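Local coordinates for putative dehydratase (Mesorhizobium loti, PDB 2POZ), which is of unproven function but is probably a lyase, perhaps a dehydratase, of the mandelate racemase/muconate lactonizing enzyme family in the enolase superfamily, at residues 77-82 / 87-92; 187-192 / 220-225; 213-218 / 243-248. One frame throughout, in Å; residues are numbered along the deposited sequence.

How the contacts relate
Contact 1 comes first along the chain, in the N-terminal domain, where the turn after helix 68-78 meets the start of helix 87-108. Contacts 2 and 3 belong to the barrel domain, their centres about 40 and 33 Å from that of contact 1. They lie about 16 Å apart, centre to centre, and interleave in sequence, because contact 3 uses the part of helix 212-222 that precedes the part used by contact 2: contact 2 sets its C-terminal end against helix 179-196, and contact 3 sets an earlier turn against helix 239-248. Three successive outer helices of the barrel are thus joined side by side, and the two contacts touch.

Contact 1: residues 77-82 / 87-92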
loop_
_atom_site.group_PDB
_atom_site.type_symbol
_atom_site.label_atom_id
_atom_site.label_comp_id
_atom_site.label_asym_id
_atom_site.label_seq_id
_atom_site.Cartn_x
_atom_site.Cartn_y
_atom_site.Cartn_z
ATOM N N ASP A 77 11.451 -31.109 3.224
ATOM C CA ASP A 77 12.748 -30.610 3.678
ATOM C C ASP A 77 14.005 -31.092 2.977
ATOM O O ASP A 77 14.970 -30.338 2.852
ATOM C CB ASP A 77 12.927 -30.901 5.172
ATOM C CG ASP A 77 11.978 -30.107 6.040
ATOM O OD1 ASP A 77 11.279 -29.227 5.495
ATOM O OD2 ASP A 77 11.931 -30.367 7.267
ATOM N N HIS A 78 14.003 -32.338 2.520
ATOM C CA HIS A 78 15.208 -32.902 1.938
ATOM C C HIS A 78 15.249 -33.246 0.462
ATOM O O HIS A 78 16.251 -33.758 -0.016
ATOM C CB HIS A 78 15.590 -34.118 2.780
ATOM C CG HIS A 78 15.764 -33.786 4.227
ATOM N ND1 HIS A 78 16.807 -33.011 4.683
ATOM C CD2 HIS A 78 14.977 -34.031 5.302
ATOM C CE1 HIS A 78 16.653 -32.788 5.975
ATOM N NE2 HIS A 78 15.551 -33.394 6.375
ATOM N N SER A 79 14.176 -32.964 -0.260
ATOM C CA SER A 79 14.139 -33.245 -1.697
ATOM C C SER A 79 14.836 -32.115 -2.440
ATOM O O SER A 79 15.307 -32.288 -3.572
ATOM C CB SER A 79 12.693 -33.320 -2.178
ATOM O OG SER A 79 12.017 -32.104 -1.892
ATOM N N PHE A 80 14.879 -30.962 -1.771
ATOM C CA PHE A 80 15.450 -29.704 -2.258
ATOM C C PHE A 80 14.503 -28.973 -3.219
ATOM O O PHE A 80 14.237 -27.778 -3.053
ATOM C CB PHE A 80 16.804 -29.890 -2.961
ATOM C CG PHE A 80 17.539 -28.582 -3.197
ATOM C CD1 PHE A 80 18.281 -27.990 -2.171
ATOM C CD2 PHE A 80 17.419 -27.902 -4.411
ATOM C CE1 PHE A 80 18.890 -26.730 -2.349
ATOM C CE2 PHE A 80 18.020 -26.643 -4.602
ATOM C CZ PHE A 80 18.758 -26.059 -3.565
ATOM N N TRP A 81 13.980 -29.688 -4.209
ATOM C CA TRP A 81 13.099 -29.058 -5.195
ATOM C C TRP A 81 11.688 -28.758 -4.718
ATOM O O TRP A 81 10.931 -28.090 -5.415
ATOM C CB TRP A 81 13.069 -29.907 -6.469
ATOM C CG TRP A 81 14.447 -30.113 -6.961
ATOM C CD1 TRP A 81 15.172 -31.271 -6.924
ATOM C CD2 TRP A 81 15.336 -29.097 -7.426
ATOM N NE1 TRP A 81 16.465 -31.034 -7.325
ATOM C CE2 TRP A 81 16.593 -29.707 -7.640
ATOM C CE3 TRP A 81 15.196 -27.725 -7.677
ATOM C CZ2 TRP A 81 17.705 -28.992 -8.095
ATOM C CZ3 TRP A 81 16.302 -27.013 -8.127
ATOM C CH2 TRP A 81 17.541 -27.651 -8.331
ATOM N N ALA A 82 11.342 -29.242 -3.528
ATOM C CA ALA A 82 10.024 -29.001 -2.955
ATOM C C ALA A 82 9.839 -27.543 -2.515
ATOM O O ALA A 82 8.725 -27.021 -2.550
ATOM C CB ALA A 82 9.793 -29.927 -1.768
ATOM N N ALA A 87 4.293 -28.634 -9.811
ATOM C CA ALA A 87 3.394 -29.762 -10.002
ATOM C C ALA A 87 4.038 -31.151 -9.971
ATOM O O ALA A 87 3.450 -32.092 -9.453
ATOM C CB ALA A 87 2.609 -29.584 -11.313
ATOM N N ILE A 88 5.239 -31.292 -10.515
ATOM C CA ILE A 88 5.851 -32.611 -10.536
ATOM C C ILE A 88 6.280 -33.096 -9.149
ATOM O O ILE A 88 5.900 -34.190 -8.730
ATOM C CB ILE A 88 7.039 -32.651 -11.501
ATOM C CG1 ILE A 88 6.562 -32.301 -12.920
ATOM C CG2 ILE A 88 7.706 -34.025 -11.438
ATOM C CD1 ILE A 88 5.381 -33.142 -13.434
ATOM N N ILE A 89 7.061 -32.293 -8.433
ATOM C CA ILE A 89 7.489 -32.694 -7.098
ATOM C C ILE A 89 6.266 -32.894 -6.197
ATOM O O ILE A 89 6.159 -33.904 -5.489
ATOM C CB ILE A 89 8.451 -31.644 -6.456
ATOM C CG1 ILE A 89 8.854 -32.090 -5.047
ATOM C CG2 ILE A 89 7.775 -30.275 -6.360
ATOM C CD1 ILE A 89 9.741 -33.301 -5.013
ATOM N N PHE A 90 5.317 -31.964 -6.237
ATOM C CA PHE A 90 4.167 -32.107 -5.368
ATOM C C PHE A 90 3.155 -33.167 -5.754
ATOM O O PHE A 90 2.446 -33.674 -4.890
ATOM C CB PHE A 90 3.509 -30.748 -5.116
ATOM C CG PHE A 90 4.274 -29.914 -4.126
ATOM C CD1 PHE A 90 4.900 -28.735 -4.510
ATOM C CD2 PHE A 90 4.477 -30.387 -2.833
ATOM C CE1 PHE A 90 5.734 -28.042 -3.614
ATOM C CE2 PHE A 90 5.306 -29.705 -1.936
ATOM C CZ PHE A 90 5.935 -28.532 -2.332
ATOM N N ALA A 91 3.103 -33.522 -7.036
ATOM C CA ALA A 91 2.190 -34.577 -7.464
ATOM C C ALA A 91 2.773 -35.894 -6.933
ATOM O O ALA A 91 2.038 -36.801 -6.546
ATOM C CB ALA A 91 2.078 -34.614 -8.987
ATOM N N GLY A 92 4.100 -35.986 -6.904
ATOM C CA GLY A 92 4.745 -37.188 -6.394
ATOM C C GLY A 92 4.476 -37.299 -4.900
ATOM O O GLY A 92 4.055 -38.341 -4.383
#
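Ser79 OG sits between three neighbours: it is hydrogen-bonded to the carbonyl oxygen of Met75 one helical turn back, receives a weak bond from Ala82 N at 3.4 Å, and carries the methyl CD1 of Ile89 4.0 Å away. With chi1 at 58°, the hydroxyl is tucked between its own backbone N and carbonyl carbon, which lets it reach Met75 O while facing Ala82 N. Ile89 points its side chain at that turn. Ile89 CG1 runs anti to the backbone N (chi1 179°) and lies against Ala82, 3.9 Å from Ala82 CA, while CD1 goes on to Ser79 and the other branch, Ile89 CG2, stops 4.0 Å from Trp81 O.

This is the connection between two successive helices of the N-terminal capping domain typical of the enolase superfamily: Phe80 breaks the first helix with a positive phi of 79°, and the chain then swings round into helix 87-108. Phe90, one residue on from Ile89, brings the far end of its ring to the same alanine. Phe90 CZ is 3.2 Å from Ala82 O, which approaches the ring obliquely, and 4.1 Å from Ala82 CB. Tyr76 of the first helix packs on both residues.

The outer side of the turn faces a second subunit. Phe80 holds CD2 over the centre of one face of the Trp81 indole, whose NE1 is hydrogen-bonded to Tyr41 O of that subunit, and Arg258 of the same neighbour makes a cation-pi contact with the Phe80 ring.

Contact 2: residues 187-192 / 220-225; sequences RRVKAV and RKIGEL
Leu225 points its CD1 methyl into the angle between Val189 and Lys190. Leu225 CD1 lies 3.6 Å from Val189 CG1, the two side chains slanting across one another, and is also 3.7 Å from Lys190 N and 4.0 Å from Lys190 CB, so the leucine rests on helix backbone as well as on side chains. Val189 turns CG1 anti to its backbone N (chi1 -180°), which aims this branch at residues 220-225. Val189 CG1 also meets Ile222 CG2 at 4.2 Å, but here the side chains are set at about a right angle. Tyr186, one turn earlier on helix 179-196, touches both Ile222 and Leu225.

The pairing joins two neighbouring outer helices of the (β/α) barrel; on the inner side Val189 also packs on Phe158 of strand 155-158. Of its side chain, Lys190 brings CB to the leucine; the chain bends at its last torsion, and NZ forms a salt bridge with Asp194.

What meets here is hydrocarbon or the flank of a backbone, so the segments join by van der Waals contact, and a polar tie nearby runs from Leu225 O to Arg193 NE. The charges stay at the margin: Arg187 NH2 and Lys221 NZ are 6.0 Å apart, Lys221 lies in a cation-pi contact with Tyr186, and Glu183, salt-bridged to Arg187, probably offsets the like charges.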
loop_
_atom_site.group_PDB
_atom_site.type_symbol
_atom_site.label_atom_id
_atom_site.label_comp_id
_atom_site.label_asym_id
_atom_site.label_seq_id
_atom_site.Cartn_x
_atom_site.Cartn_y
_atom_site.Cartn_z
ATOM N N ARG A 187 -19.627 -17.257 -29.532
ATOM C CA ARG A 187 -20.740 -18.012 -30.097
ATOM C C ARG A 187 -20.808 -19.407 -29.493
ATOM O O ARG A 187 -21.892 -19.962 -29.330
ATOM C CB ARG A 187 -20.611 -18.108 -31.624
ATOM C CG ARG A 187 -20.734 -16.760 -32.330
ATOM C CD ARG A 187 -22.109 -16.144 -32.110
ATOM N NE ARG A 187 -22.158 -14.738 -32.515
ATOM C CZ ARG A 187 -23.224 -13.953 -32.392
ATOM N NH1 ARG A 187 -24.350 -14.428 -31.875
ATOM N NH2 ARG A 187 -23.159 -12.684 -32.775
ATOM N N ARG A 188 -19.651 -19.976 -29.161
ATOM C CA ARG A 188 -19.620 -21.299 -28.554
ATOM C C ARG A 188 -20.288 -21.246 -27.180
ATOM O O ARG A 188 -21.074 -22.128 -26.828
ATOM C CB ARG A 188 -18.179 -21.794 -28.398
ATOM C CG ARG A 188 -17.487 -22.218 -29.685
ATOM C CD ARG A 188 -16.017 -22.507 -29.398
ATOM N NE ARG A 188 -15.313 -23.101 -30.530
ATOM C CZ ARG A 188 -13.989 -23.102 -30.662
ATOM N NH1 ARG A 188 -13.237 -22.529 -29.729
ATOM N NH2 ARG A 188 -13.414 -23.692 -31.710
ATOM N N VAL A 189 -19.969 -20.213 -26.401
ATOM C CA VAL A 189 -20.559 -20.074 -25.074
ATOM C C VAL A 189 -22.072 -19.859 -25.206
ATOM O O VAL A 189 -22.864 -20.458 -24.473
ATOM C CB VAL A 189 -19.922 -18.886 -24.289
ATOM C CG1 VAL A 189 -20.554 -18.768 -22.911
ATOM C CG2 VAL A 189 -18.419 -19.107 -24.145
ATOM N N LYS A 190 -22.468 -19.017 -26.154
ATOM C CA LYS A 190 -23.881 -18.737 -26.380
ATOM C C LYS A 190 -24.629 -19.979 -26.858
ATOM O O LYS A 190 -25.771 -20.199 -26.469
ATOM C CB LYS A 190 -24.045 -17.603 -27.398
ATOM C CG LYS A 190 -25.507 -17.222 -27.666
ATOM C CD LYS A 190 -25.603 -15.988 -28.553
ATOM C CE LYS A 190 -27.042 -15.503 -28.683
ATOM N NZ LYS A 190 -27.894 -16.480 -29.420
ATOM N N ALA A 191 -23.989 -20.791 -27.696
ATOM C CA ALA A 191 -24.619 -22.009 -28.190
ATOM C C ALA A 191 -24.877 -22.970 -27.027
ATOM O O ALA A 191 -25.903 -23.650 -26.993
ATOM C CB ALA A 191 -23.739 -22.678 -29.236
ATOM N N VAL A 192 -23.945 -23.025 -26.077
ATOM C CA VAL A 192 -24.105 -23.896 -24.917
ATOM C C VAL A 192 -25.272 -23.419 -24.054
ATOM O O VAL A 192 -26.081 -24.229 -23.595
ATOM C CB VAL A 192 -22.811 -23.949 -24.055
ATOM C CG1 VAL A 192 -23.074 -24.687 -22.747
ATOM C CG2 VAL A 192 -21.710 -24.663 -24.822
ATOM N N ARG A 220 -16.702 -9.758 -20.099
ATOM C CA ARG A 220 -17.814 -8.821 -20.062
ATOM C C ARG A 220 -18.833 -9.205 -21.131
ATOM O O ARG A 220 -20.037 -9.107 -20.914
ATOM C CB ARG A 220 -17.316 -7.393 -20.293
ATOM C CG ARG A 220 -16.610 -6.798 -19.077
ATOM C CD ARG A 220 -16.041 -5.414 -19.378
ATOM N NE ARG A 220 -15.485 -4.798 -18.178
ATOM C CZ ARG A 220 -14.579 -3.828 -18.189
ATOM N NH1 ARG A 220 -14.125 -3.363 -19.347
ATOM N NH2 ARG A 220 -14.115 -3.334 -17.045
ATOM N N LYS A 221 -18.348 -9.657 -22.283
ATOM C CA LYS A 221 -19.245 -10.041 -23.363
ATOM C C LYS A 221 -20.127 -11.221 -22.984
ATOM O O LYS A 221 -21.316 -11.215 -23.293
ATOM C CB LYS A 221 -18.451 -10.375 -24.627
ATOM C CG LYS A 221 -19.297 -10.482 -25.894
ATOM C CD LYS A 221 -18.409 -10.589 -27.130
ATOM C CE LYS A 221 -19.233 -10.700 -28.412
ATOM N NZ LYS A 221 -20.136 -9.524 -28.615
ATOM N N ILE A 222 -19.567 -12.221 -22.302
ATOM C CA ILE A 222 -20.361 -13.391 -21.933
ATOM C C ILE A 222 -21.139 -13.238 -20.628
ATOM O O ILE A 222 -21.937 -14.107 -20.277
ATOM C CB ILE A 222 -19.495 -14.678 -21.824
ATOM C CG1 ILE A 222 -18.461 -14.539 -20.697
ATOM C CG2 ILE A 222 -18.818 -14.953 -23.159
ATOM C CD1 ILE A 222 -17.717 -15.843 -20.364
ATOM N N GLY A 223 -20.910 -12.135 -19.920
ATOM C CA GLY A 223 -21.593 -11.909 -18.658
ATOM C C GLY A 223 -23.107 -12.012 -18.731
ATOM O O GLY A 223 -23.759 -12.413 -17.769
ATOM N N GLU A 224 -23.660 -11.657 -19.885
ATOM C CA GLU A 224 -25.099 -11.689 -20.107
ATOM C C GLU A 224 -25.620 -13.110 -20.327
ATOM O O GLU A 224 -26.827 -13.333 -20.389
ATOM C CB GLU A 224 -25.450 -10.812 -21.314
ATOM C CG GLU A 224 -25.071 -9.324 -21.159
ATOM C CD GLU A 224 -23.579 -9.092 -20.897
ATOM O OE1 GLU A 224 -22.735 -9.668 -21.624
ATOM O OE2 GLU A 224 -23.248 -8.324 -19.967
ATOM N N LEU A 225 -24.710 -14.071 -20.442
ATOM C CA LEU A 225 -25.113 -15.459 -20.647
ATOM C C LEU A 225 -25.277 -16.222 -19.328
ATOM O O LEU A 225 -25.489 -17.434 -19.329
ATOM C CB LEU A 225 -24.105 -16.163 -21.562
ATOM C CG LEU A 225 -24.027 -15.513 -22.950
ATOM C CD1 LEU A 225 -22.959 -16.177 -23.794
ATOM C CD2 LEU A 225 -25.390 -15.615 -23.629
#

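Contact 3: residues 213-218 / 243-248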
loop_
_atom_site.group_PDB
_atom_site.type_symbol
_atom_site.label_atom_id
_atom_site.label_comp_id
_atom_site.label_asym_id
_atom_site.label_seq_id
_atom_site.Cartn_x
_atom_site.Cartn_y
_atom_site.Cartn_z
ATOM N N ASP A 213 -6.298 -7.272 -21.248
ATOM C CA ASP A 213 -7.315 -6.469 -21.916
ATOM C C ASP A 213 -8.376 -7.302 -22.657
ATOM O O ASP A 213 -9.576 -7.134 -22.423
ATOM C CB ASP A 213 -6.641 -5.464 -22.868
ATOM C CG ASP A 213 -5.703 -6.130 -23.888
ATOM O OD1 ASP A 213 -5.276 -7.288 -23.676
ATOM O OD2 ASP A 213 -5.381 -5.478 -24.905
ATOM N N GLU A 214 -7.939 -8.207 -23.526
ATOM C CA GLU A 214 -8.876 -9.025 -24.280
ATOM C C GLU A 214 -9.651 -9.999 -23.399
ATOM O O GLU A 214 -10.801 -10.319 -23.687
ATOM C CB GLU A 214 -8.151 -9.781 -25.395
ATOM C CG GLU A 214 -7.657 -8.898 -26.533
ATOM C CD GLU A 214 -8.757 -8.023 -27.125
ATOM O OE1 GLU A 214 -9.884 -8.521 -27.347
ATOM O OE2 GLU A 214 -8.492 -6.829 -27.378
ATOM N N THR A 215 -9.035 -10.459 -22.312
ATOM C CA THR A 215 -9.717 -11.382 -21.415
ATOM C C THR A 215 -10.871 -10.660 -20.719
ATOM O O THR A 215 -11.975 -11.190 -20.604
ATOM C CB THR A 215 -8.757 -11.958 -20.360
ATOM O OG1 THR A 215 -7.834 -12.850 -20.998
ATOM C CG2 THR A 215 -9.532 -12.707 -19.285
ATOM N N ILE A 216 -10.608 -9.444 -20.258
ATOM C CA ILE A 216 -11.634 -8.647 -19.598
ATOM C C ILE A 216 -12.765 -8.417 -20.603
ATOM O O ILE A 216 -13.938 -8.605 -20.289
ATOM C CB ILE A 216 -11.057 -7.291 -19.142
ATOM C CG1 ILE A 216 -10.103 -7.506 -17.965
ATOM C CG2 ILE A 216 -12.185 -6.336 -18.753
ATOM C CD1 ILE A 216 -9.343 -6.263 -17.565
ATOM N N ARG A 217 -12.399 -8.033 -21.820
ATOM C CA ARG A 217 -13.387 -7.797 -22.863
ATOM C C ARG A 217 -14.270 -9.029 -23.074
ATOM O O ARG A 217 -15.490 -8.916 -23.131
ATOM C CB ARG A 217 -12.686 -7.423 -24.170
ATOM C CG ARG A 217 -13.609 -7.312 -25.382
ATOM C CD ARG A 217 -12.842 -6.774 -26.576
ATOM N NE ARG A 217 -12.783 -5.315 -26.563
ATOM C CZ ARG A 217 -11.720 -4.590 -26.901
ATOM N NH1 ARG A 217 -10.590 -5.176 -27.282
ATOM N NH2 ARG A 217 -11.796 -3.268 -26.868
ATOM N N PHE A 218 -13.654 -10.205 -23.172
ATOM C CA PHE A 218 -14.404 -11.445 -23.383
ATOM C C PHE A 218 -15.335 -11.793 -22.214
ATOM O O PHE A 218 -16.474 -12.202 -22.428
ATOM C CB PHE A 218 -13.441 -12.612 -23.635
ATOM C CG PHE A 218 -14.130 -13.917 -23.939
ATOM C CD1 PHE A 218 -14.784 -14.110 -25.154
ATOM C CD2 PHE A 218 -14.129 -14.953 -23.014
ATOM C CE1 PHE A 218 -15.425 -15.324 -25.437
ATOM C CE2 PHE A 218 -14.769 -16.170 -23.289
ATOM C CZ PHE A 218 -15.414 -16.353 -24.499
ATOM N N LYS A 243 -5.704 -10.151 -10.088
ATOM C CA LYS A 243 -6.416 -9.163 -9.282
ATOM C C LYS A 243 -7.063 -8.087 -10.149
ATOM O O LYS A 243 -8.207 -7.707 -9.920
ATOM C CB LYS A 243 -5.495 -8.504 -8.250
ATOM C CG LYS A 243 -6.258 -7.503 -7.378
ATOM C CD LYS A 243 -5.681 -7.361 -5.986
ATOM C CE LYS A 243 -6.618 -6.542 -5.102
ATOM N NZ LYS A 243 -7.990 -7.147 -5.030
ATOM N N VAL A 244 -6.331 -7.595 -11.142
ATOM C CA VAL A 244 -6.855 -6.574 -12.039
ATOM C C VAL A 244 -8.117 -7.094 -12.721
ATOM O O VAL A 244 -9.137 -6.396 -12.800
ATOM C CB VAL A 244 -5.819 -6.200 -13.119
ATOM C CG1 VAL A 244 -6.447 -5.270 -14.149
ATOM C CG2 VAL A 244 -4.617 -5.531 -12.467
ATOM N N ILE A 245 -8.047 -8.326 -13.213
ATOM C CA ILE A 245 -9.186 -8.926 -13.880
ATOM C C ILE A 245 -10.384 -9.027 -12.935
ATOM O O ILE A 245 -11.492 -8.673 -13.313
ATOM C CB ILE A 245 -8.816 -10.323 -14.445
ATOM C CG1 ILE A 245 -7.837 -10.153 -15.616
ATOM C CG2 ILE A 245 -10.076 -11.067 -14.893
ATOM C CD1 ILE A 245 -7.161 -11.447 -16.053
ATOM N N SER A 246 -10.165 -9.486 -11.705
ATOM C CA SER A 246 -11.263 -9.611 -10.751
ATOM C C SER A 246 -11.982 -8.282 -10.495
ATOM O O SER A 246 -13.190 -8.258 -10.256
ATOM C CB SER A 246 -10.763 -10.179 -9.417
ATOM O OG SER A 246 -9.910 -9.268 -8.743
ATOM N N GLU A 247 -11.244 -7.181 -10.556
ATOM C CA GLU A 247 -11.821 -5.858 -10.323
ATOM C C GLU A 247 -12.504 -5.293 -11.564
ATOM O O GLU A 247 -13.248 -4.316 -11.481
ATOM C CB GLU A 247 -10.727 -4.874 -9.889
ATOM C CG GLU A 247 -9.864 -5.343 -8.733
ATOM C CD GLU A 247 -8.749 -4.359 -8.396
ATOM O OE1 GLU A 247 -8.023 -3.928 -9.324
ATOM O OE2 GLU A 247 -8.591 -4.020 -7.202
ATOM N N GLN A 248 -12.262 -5.909 -12.714
ATOM C CA GLN A 248 -12.817 -5.399 -13.963
ATOM C C GLN A 248 -13.916 -6.219 -14.622
ATOM O O GLN A 248 -14.525 -5.758 -15.582
ATOM C CB GLN A 248 -11.681 -5.187 -14.969
ATOM C CG GLN A 248 -10.700 -4.086 -14.597
ATOM C CD GLN A 248 -11.331 -2.706 -14.653
ATOM O OE1 GLN A 248 -12.093 -2.403 -15.572
ATOM N NE2 GLN A 248 -11.009 -1.857 -13.677
#
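Ile216 reaches over to helix 239-248 with both of its branches. At CB the side chain forks: CG1 leaves anti to the carbonyl carbon (chi1 -71°) and CG2 anti to the backbone N. Ile216 CG1 passes 4.2 Å from Ile245 CG1, at the level where the two backbones come nearest. Ile216 CG2 lies 4.0 Å from Gln248 O, and both CG1 and CG2 also touch Gln248 CB. The tip, Ile216 CD1, presses on the root of the same glutamine, 3.7 Å from Gln248 CB and 3.9 Å from Gln248 CG. Gln248 bends at chi2 (-68°), which carries its amide off the isoleucine, and OE1 takes a weak hydrogen bond from Arg220 NH2. Thr215 adds its methyl, CG2 standing 4.2 Å from Ile245 CD1, while its hydroxyl is engaged by Leu210 N and Thr211 O.

On the far side of helix 212-222, Arg217 NH1 is salt-bridged to Glu214 OE2 at 2.7 Å, and that carboxylate also binds Arg303 of a third subunit.

The two helix segments run nearly alongside each other, 10.0 Å apart and crossing at -29°, as successive outer helices of the barrel. Ile245 continues the packing inward onto Ile253 of strand 253-255, and Phe218 meets Ala185 and Val189 of helix 179-196, so helix 212-222 is flanked by its predecessor and its successor in the barrel.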